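Local coordinates for protein putative ribose 5-phosphate isomerase (Leishmania infantum, PDB 6FXW) that probably interconverts ribose 5-phosphate and ribulose 5-phosphate in the pentose phosphate pathway, as a type B isomerase of the LacAB/RpiB family, at residues K6-G11 and S34-M39; H109-G114 and R124-T129. All coordinates share one frame; numbering follows the deposited sequence.

Interaction 1. Residues K6-G11 and S34-M39; sequences KRVALG and SKVMYM
Leu10 and Tyr38 meet at an oblique crossing where strand 6-11 pairs in parallel with strand 35-38, CD2 of the leucine resting 4.0 Å from CD1 of the tyrosine. The backbone bonds at this end are short and nearly straight: Leu10 N donates to Met37 O at 2.8 Å (178°), and Met39 N returns a bond to Leu10 O at 2.7 Å. Val8 and Val36 share the Leu10 and Tyr38 face, which helix 20-29 covers through Met24 and Val27. On the other face Met39 bends back so that its CE lies 3.8 Å from Ala9 CB, and both side chains touch Val56 of helix 49-61.

The opposite end is looser and closer to solvent. Ser34 N still reaches Lys6 O, but from 45° above the carbonyl plane, and Ser34 OG adds a weak bond at 3.4 Å. Arg7, its CG turned anti to the carbonyl carbon (chi1 -73°) and its chain bent at chi3, brings its guanidinium across Lys35, whose CG lies over one face, while NH2 passes 3.8 Å from Met37 SD. Arg7 NE is hydrogen-bonded to Glu64 O, whereas the exposed Lys35 leads its amine away.

The pairing closes a beta-alpha-beta unit with helix 20-29, at the edge of the chain's parallel sheet. Its chemistry implies an apolar, backbone-stitched interior grading into a charged border, where the arginine's planar group rests on the lysine's aliphatic stem while the charged ends stay apart.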
ATOM      1  N   LYS A   6      11.814  24.418   3.914  1.00 21.44           N
ATOM      2  CA  LYS A   6      10.727  24.927   3.101  1.00 22.11           C
ATOM      3  C   LYS A   6       9.596  25.496   3.927  1.00 15.73           C
ATOM      4  O   LYS A   6       9.361  25.084   5.072  1.00 16.76           O
ATOM      5  CB  LYS A   6      10.063  23.700   2.404  1.00 27.52           C
ATOM      6  CG  LYS A   6      10.899  22.832   1.454  1.00 39.08           C
ATOM      7  CD  LYS A   6      11.416  23.659   0.297  1.00 45.29           C
ATOM      8  CE  LYS A   6      11.409  22.921  -1.041  1.00 56.08           C
ATOM      9  NZ  LYS A   6      11.728  21.461  -0.930  1.00 58.79           N
ATOM     10  N   ARG A   7       8.883  26.443   3.331  1.00 14.30           N
ATOM     11  CA  ARG A   7       7.659  27.024   3.906  1.00 12.99           C
ATOM     12  C   ARG A   7       6.487  26.187   3.399  1.00 13.62           C
ATOM     13  O   ARG A   7       6.327  26.110   2.187  1.00 13.16           O
ATOM     14  CB  ARG A   7       7.428  28.452   3.521  1.00 13.90           C
ATOM     15  CG  ARG A   7       8.397  29.345   4.262  1.00 16.35           C
ATOM     16  CD  ARG A   7       8.221  30.802   3.793  1.00 15.81           C
ATOM     17  NE  ARG A   7       6.918  31.381   3.962  1.00 15.31           N
ATOM     18  CZ  ARG A   7       6.489  31.962   5.123  1.00 15.85           C
ATOM     19  NH1 ARG A   7       7.267  32.014   6.215  1.00 16.30           N
ATOM     20  NH2 ARG A   7       5.311  32.540   5.208  1.00 20.50           N
ATOM     21  N   VAL A   8       5.767  25.564   4.320  1.00 12.27           N
ATOM     22  CA  VAL A   8       4.764  24.515   3.976  1.00 12.25           C
ATOM     23  C   VAL A   8       3.374  25.051   4.289  1.00 12.50           C
ATOM     24  O   VAL A   8       3.062  25.439   5.453  1.00 14.50           O
ATOM     25  CB  VAL A   8       5.059  23.230   4.748  1.00 12.84           C
ATOM     26  CG1 VAL A   8       3.932  22.211   4.413  1.00 14.02           C
ATOM     27  CG2 VAL A   8       6.468  22.700   4.462  1.00 12.47           C
ATOM     28  N   ALA A   9       2.478  25.000   3.328  1.00 12.20           N
ATOM     29  CA  ALA A   9       1.072  25.212   3.539  1.00 12.31           C
ATOM     30  C   ALA A   9       0.350  23.848   3.610  1.00 13.84           C
ATOM     31  O   ALA A   9       0.440  23.078   2.664  1.00 13.30           O
ATOM     32  CB  ALA A   9       0.482  26.041   2.399  1.00 12.91           C
ATOM     33  N   LEU A  10      -0.357  23.649   4.689  1.00 12.69           N
ATOM     34  CA  LEU A  10      -1.072  22.386   4.949  1.00 12.79           C
ATOM     35  C   LEU A  10      -2.549  22.681   4.859  1.00 12.24           C
ATOM     36  O   LEU A  10      -3.069  23.494   5.660  1.00 12.46           O
ATOM     37  CB  LEU A  10      -0.750  21.831   6.342  1.00 13.59           C
ATOM     38  CG  LEU A  10      -1.622  20.681   6.808  1.00 16.04           C
ATOM     39  CD1 LEU A  10      -1.303  19.437   5.998  1.00 17.66           C
ATOM     40  CD2 LEU A  10      -1.420  20.334   8.294  1.00 19.84           C
ATOM     41  N   GLY A  11      -3.268  22.028   3.970  1.00 11.10           N
ATOM     42  CA  GLY A  11      -4.730  22.172   3.867  1.00 12.63           C
ATOM     43  C   GLY A  11      -5.406  20.831   3.985  1.00 14.06           C
ATOM     44  O   GLY A  11      -4.836  19.791   3.622  1.00 13.15           O
ATOM     45  N   SER A  34      10.664  25.459   7.478  1.00 18.30           N
ATOM     46  CA  SER A  34      10.915  26.710   8.243  1.00 17.26           C
ATOM     47  C   SER A  34       9.675  27.328   8.768  1.00 22.46           C
ATOM     48  O   SER A  34       9.769  28.215   9.627  1.00 23.54           O
ATOM     49  CB  SER A  34      11.565  27.713   7.303  1.00 17.84           C
ATOM     50  OG  SER A  34      10.836  27.974   6.137  1.00 18.58           O
ATOM     51  N   LYS A  35       8.521  26.980   8.216  1.00 17.05           N
ATOM     52  CA  LYS A  35       7.247  27.459   8.676  1.00 17.59           C
ATOM     53  C   LYS A  35       6.185  26.469   8.207  1.00 16.75           C
ATOM     54  O   LYS A  35       6.353  25.920   7.119  1.00 16.44           O
ATOM     55  CB  LYS A  35       6.931  28.773   7.989  1.00 20.13           C
ATOM     56  CG  LYS A  35       5.574  29.357   8.263  1.00 22.67           C
ATOM     57  CD  LYS A  35       5.514  30.055   9.523  1.00 25.01           C
ATOM     58  CE  LYS A  35       4.193  30.864   9.570  1.00 25.02           C
ATOM     59  NZ  LYS A  35       4.232  31.633  10.852  1.00 28.14           N
ATOM     60  N   VAL A  36       5.165  26.213   9.004  1.00 14.69           N
ATOM     61  CA  VAL A  36       4.015  25.412   8.628  1.00 15.76           C
ATOM     62  C   VAL A  36       2.797  26.257   8.876  1.00 17.27           C
ATOM     63  O   VAL A  36       2.572  26.735  10.015  1.00 18.89           O
ATOM     64  CB  VAL A  36       3.918  24.068   9.366  1.00 20.12           C
ATOM     65  CG1 VAL A  36       2.893  23.206   8.665  1.00 23.48           C
ATOM     66  CG2 VAL A  36       5.276  23.412   9.426  1.00 24.82           C
ATOM     67  N   MET A  37       1.960  26.447   7.855  1.00 15.82           N
ATOM     68  CA  MET A  37       0.741  27.248   7.931  1.00 17.39           C
ATOM     69  C   MET A  37      -0.465  26.354   7.703  1.00 18.36           C
ATOM     70  O   MET A  37      -0.553  25.699   6.649  1.00 18.48           O
ATOM     71  CB  MET A  37       0.754  28.328   6.818  1.00 19.92           C
ATOM     72  CG  MET A  37       1.781  29.407   7.030  1.00 24.47           C
ATOM     73  SD  MET A  37       2.329  30.226   5.499  1.00 26.59           S
ATOM     74  CE  MET A  37       3.308  28.965   4.748  1.00 24.59           C
ATOM     75  N   TYR A  38      -1.444  26.325   8.607  1.00 15.70           N
ATOM     76  CA  TYR A  38      -2.624  25.519   8.492  1.00 15.87           C
ATOM     77  C   TYR A  38      -3.740  26.213   7.838  1.00 17.43           C
ATOM     78  O   TYR A  38      -4.128  27.318   8.345  1.00 18.68           O
ATOM     79  CB  TYR A  38      -3.053  25.013   9.877  1.00 14.14           C
ATOM     80  CG  TYR A  38      -4.297  24.191   9.842  1.00 14.97           C
ATOM     81  CD1 TYR A  38      -4.333  22.964   9.191  1.00 15.27           C
ATOM     82  CD2 TYR A  38      -5.513  24.620  10.436  1.00 15.07           C
ATOM     83  CE1 TYR A  38      -5.438  22.225   9.096  1.00 14.54           C
ATOM     84  CE2 TYR A  38      -6.629  23.866  10.386  1.00 14.56           C
ATOM     85  CZ  TYR A  38      -6.629  22.590   9.734  1.00 15.05           C
ATOM     86  OH  TYR A  38      -7.761  21.895   9.688  1.00 16.09           O
ATOM     87  N   MET A  39      -4.231  25.711   6.740  1.00 17.52           N
ATOM     88  CA  MET A  39      -5.315  26.301   6.047  1.00 20.90           C
ATOM     89  C   MET A  39      -6.408  25.479   5.771  1.00 24.12           C
ATOM     90  O   MET A  39      -7.047  25.737   4.792  1.00 38.65           O
ATOM     91  CB  MET A  39      -4.870  26.924   4.681  1.00 26.04           C
ATOM     92  CG  MET A  39      -3.408  27.146   4.531  1.00 28.13           C
ATOM     93  SD  MET A  39      -3.045  27.835   2.941  1.00 24.25           S
ATOM     94  CE  MET A  39      -1.795  28.899   3.560  1.00 27.02           C
TER

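Interaction 2. Residues H109-G114 and R124-T129. With SO4 (sulfate ion), chain C.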
ATOM      1  N   HIS A 109       4.924  20.236  -6.534  1.00  9.96           N
ATOM      2  CA  HIS A 109       4.747  21.279  -5.517  1.00 11.05           C
ATOM      3  C   HIS A 109       3.976  20.876  -4.330  1.00 10.36           C
ATOM      4  O   HIS A 109       4.187  21.420  -3.234  1.00 11.13           O
ATOM      5  CB  HIS A 109       4.002  22.505  -6.095  1.00 11.26           C
ATOM      6  CG  HIS A 109       4.592  23.064  -7.339  1.00 11.64           C
ATOM      7  ND1 HIS A 109       4.216  22.584  -8.594  1.00 11.95           N
ATOM      8  CD2 HIS A 109       5.542  24.036  -7.564  1.00 12.82           C
ATOM      9  CE1 HIS A 109       4.908  23.249  -9.529  1.00 12.37           C
ATOM     10  NE2 HIS A 109       5.730  24.132  -8.942  1.00 14.82           N
ATOM     11  N   ILE A 110       3.032  19.944  -4.520  1.00  9.70           N
ATOM     12  CA  ILE A 110       2.026  19.585  -3.476  1.00  9.96           C
ATOM     13  C   ILE A 110       1.999  18.088  -3.315  1.00  9.91           C
ATOM     14  O   ILE A 110       1.973  17.354  -4.320  1.00 11.39           O
ATOM     15  CB  ILE A 110       0.629  20.143  -3.800  1.00 10.59           C
ATOM     16  CG1 ILE A 110       0.651  21.717  -3.850  1.00 10.43           C
ATOM     17  CG2 ILE A 110      -0.396  19.647  -2.760  1.00 11.57           C
ATOM     18  CD1 ILE A 110      -0.658  22.335  -4.131  1.00 10.36           C
ATOM     19  N   LEU A 111       2.046  17.672  -2.078  1.00 10.13           N
ATOM     20  CA  LEU A 111       1.882  16.297  -1.654  1.00  8.50           C
ATOM     21  C   LEU A 111       0.400  16.141  -1.317  1.00 10.31           C
ATOM     22  O   LEU A 111      -0.116  16.870  -0.438  1.00 11.14           O
ATOM     23  CB  LEU A 111       2.714  16.055  -0.455  1.00  9.13           C
ATOM     24  CG  LEU A 111       2.433  14.809   0.395  1.00  8.71           C
ATOM     25  CD1 LEU A 111       2.674  13.517  -0.447  1.00 10.13           C
ATOM     26  CD2 LEU A 111       3.261  14.874   1.662  1.00 10.64           C
ATOM     27  N   CYS A 112      -0.280  15.115  -1.866  1.00  9.30           N
ATOM     28  CA  CYS A 112      -1.660  14.797  -1.537  1.00  9.67           C
ATOM     29  C   CYS A 112      -1.703  13.428  -0.853  1.00 10.06           C
ATOM     30  O   CYS A 112      -1.112  12.497  -1.345  1.00 11.58           O
ATOM     31  CB  CYS A 112      -2.494  14.779  -2.776  1.00 10.73           C
ATOM     32  SG  CYS A 112      -2.574  16.378  -3.612  1.00 12.60           S
ATOM     33  N   ILE A 113      -2.296  13.389   0.308  1.00  9.25           N
ATOM     34  CA  ILE A 113      -2.381  12.160   1.112  1.00 10.38           C
ATOM     35  C   ILE A 113      -3.826  11.911   1.596  1.00 10.86           C
ATOM     36  O   ILE A 113      -4.663  12.872   1.775  1.00 10.69           O
ATOM     37  CB  ILE A 113      -1.443  12.167   2.291  1.00 11.21           C
ATOM     38  CG1 ILE A 113      -1.670  13.401   3.125  1.00 13.29           C
ATOM     39  CG2 ILE A 113      -0.020  12.115   1.771  1.00 14.32           C
ATOM     40  CD1 ILE A 113      -0.778  13.391   4.429  1.00 14.95           C
ATOM     41  N   GLY A 114      -4.142  10.650   1.954  1.00  9.66           N
ATOM     42  CA  GLY A 114      -5.405  10.266   2.510  1.00  9.69           C
ATOM     43  C   GLY A 114      -5.293   9.809   3.914  1.00 10.44           C
ATOM     44  O   GLY A 114      -4.468   8.915   4.202  1.00 12.02           O
ATOM     45  N   ARG A 124       3.897   9.971   8.265  1.00 10.40           N
ATOM     46  CA  ARG A 124       5.149  10.589   8.734  1.00 11.33           C
ATOM     47  C   ARG A 124       6.273  10.392   7.707  1.00 11.77           C
ATOM     48  O   ARG A 124       6.974  11.352   7.296  1.00 11.25           O
ATOM     49  CB  ARG A 124       5.537  10.038  10.096  1.00 13.22           C
ATOM     50  CG  ARG A 124       6.747  10.791  10.635  1.00 15.97           C
ATOM     51  CD  ARG A 124       7.340  10.151  11.887  1.00 19.75           C
ATOM     52  NE  ARG A 124       6.409   9.855  12.910  1.00 24.28           N
ATOM     53  CZ  ARG A 124       5.964  10.737  13.830  1.00 29.00           C
ATOM     54  NH1 ARG A 124       6.350  12.044  13.879  1.00 34.35           N
ATOM     55  NH2 ARG A 124       5.101  10.311  14.697  1.00 33.35           N
ATOM     56  N   ASP A 125       6.456   9.138   7.259  1.00 11.57           N
ATOM     57  CA  ASP A 125       7.485   8.845   6.277  1.00 12.24           C
ATOM     58  C   ASP A 125       7.265   9.545   4.983  1.00 12.20           C
ATOM     59  O   ASP A 125       8.186  10.061   4.354  1.00 12.73           O
ATOM     60  CB  ASP A 125       7.563   7.323   6.057  1.00 13.21           C
ATOM     61  CG  ASP A 125       8.494   6.898   4.878  1.00 17.13           C
ATOM     62  OD1 ASP A 125       9.643   7.322   4.837  1.00 20.68           O
ATOM     63  OD2 ASP A 125       7.987   5.982   4.190  1.00 23.40           O
ATOM     64  N   ILE A 126       6.013   9.606   4.530  1.00  9.55           N
ATOM     65  CA  ILE A 126       5.703  10.272   3.272  1.00  9.43           C
ATOM     66  C   ILE A 126       6.121  11.755   3.360  1.00  8.75           C
ATOM     67  O   ILE A 126       6.750  12.304   2.428  1.00  9.98           O
ATOM     68  CB  ILE A 126       4.223  10.143   2.909  1.00 10.23           C
ATOM     69  CG1 ILE A 126       3.787   8.695   2.614  1.00  9.82           C
ATOM     70  CG2 ILE A 126       3.834  11.056   1.761  1.00 10.23           C
ATOM     71  CD1 ILE A 126       2.289   8.458   2.533  1.00 11.12           C
ATOM     72  N   ILE A 127       5.681  12.409   4.441  1.00  9.55           N
ATOM     73  CA  ILE A 127       5.955  13.826   4.621  1.00 10.98           C
ATOM     74  C   ILE A 127       7.430  14.081   4.679  1.00 10.60           C
ATOM     75  O   ILE A 127       7.930  14.973   3.954  1.00 10.69           O
ATOM     76  CB  ILE A 127       5.175  14.341   5.830  1.00 10.93           C
ATOM     77  CG1 ILE A 127       3.687  14.422   5.557  1.00 11.32           C
ATOM     78  CG2 ILE A 127       5.652  15.736   6.226  1.00 12.65           C
ATOM     79  CD1 ILE A 127       2.782  14.823   6.755  1.00 12.14           C
ATOM     80  N   GLU A 128       8.143  13.332   5.542  1.00 10.93           N
ATOM     81  CA  GLU A 128       9.569  13.567   5.672  1.00 13.53           C
ATOM     82  C   GLU A 128      10.308  13.353   4.357  1.00 12.31           C
ATOM     83  O   GLU A 128      11.132  14.153   3.985  1.00 13.34           O
ATOM     84  CB  GLU A 128      10.130  12.651   6.713  1.00 14.66           C
ATOM     85  CG  GLU A 128       9.734  13.036   8.103  1.00 19.09           C
ATOM     86  CD  GLU A 128      10.246  12.201   9.256  1.00 26.10           C
ATOM     87  OE1 GLU A 128      10.806  11.122   8.977  1.00 35.11           O
ATOM     88  OE2 GLU A 128       9.966  12.609  10.434  1.00 25.91           O
ATOM     89  N   THR A 129       9.942  12.338   3.556  1.00 10.80           N
ATOM     90  CA  THR A 129      10.558  12.064   2.284  1.00 11.20           C
ATOM     91  C   THR A 129      10.241  13.166   1.286  1.00 10.74           C
ATOM     92  O   THR A 129      11.091  13.645   0.588  1.00 11.52           O
ATOM     93  CB  THR A 129      10.081  10.730   1.812  1.00 11.74           C
ATOM     94  OG1 THR A 129      10.436   9.749   2.830  1.00 12.59           O
ATOM     95  CG2 THR A 129      10.716  10.388   0.435  1.00 12.61           C
TER
HETATM   96  S   SO4 C 202       7.977  25.083 -11.587  1.00 30.84           S
HETATM   97  O1  SO4 C 202       8.799  24.011 -10.933  1.00 30.22           O
HETATM   98  O2  SO4 C 202       7.266  25.872 -10.487  1.00 28.29           O
HETATM   99  O3  SO4 C 202       8.940  25.977 -12.328  1.00 34.35           O
HETATM  100  O4  SO4 C 202       7.022  24.616 -12.633  1.00 30.27           O
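Strand 110-114 and helix 124-129 run antiparallel, at 176° between their directions, with their axes 10.1 Å apart, a spacing bridged by side chains without any hydrogen bond between the segments. Leu111 and Ile126 make the closest meeting: the leucine CD1 methyl abuts CG2 of the isoleucine at 3.5 Å, the two side chains crossing at about a right angle. The other leucine methyl, CD2, turns to Ile127 and touches its CG1 at 3.9 Å, so the forked end of Leu111 engages two successive helix residues. Ile126 CG2, anti to its own backbone nitrogen (chi1 -66° for CG1), also meets Ile113 CG2 at 4.0 Å; these two side chains slide past each other in opposite directions. Ile69 of strand 67-72 adjoins both Leu111 and Ile127, while Ala99 of helix 96-104 lies against Ile126.

Polar groups take no part in the contact itself. The buried Thr129 hydroxyl, OG1, bonds to Asp125 O at 2.7 Å, and Thr129 N reaches the same oxygen from the opposite face of its carbonyl plane. Before the strand, His109 donates from NE2 to sulfate O2 at 2.8 Å and 169°, with the oxygen in the ring plane; its ND1 bonds to Arg89 N, fixing the ring's rotation, and Arg89 NH1 also holds the anion, probably from the crystallisation liquor. Helix 120-131 follows strand 110-114 in the chain and packs back antiparallel on the parallel sheet, as in a Rossmann-like alpha/beta fold. Chemically, the contact joins sheet to helix by branched aliphatic packing alone.

Overall arrangement
Both contacts belong to one parallel sheet, ordered 33-38, 6-12, 67-72, 110-114 and 90-92, and illustrate two ways an alpha/beta fold is held together: strand to strand, and strand to helix. Interaction 1 closes first along the chain, at one edge of the sheet, where 33-38 pairs with 6-12, and interaction 2 follows in series towards the other side. Their centres lie about 12 Å apart and their nearest atoms about 6 Å, without touching. Strand 67-72 separates strands 6-12 and 110-114, and its Ile69 links the apolar side chains of the two contacts. All four segments fall in the same isomerase family region, in a chain of a four-chain assembly.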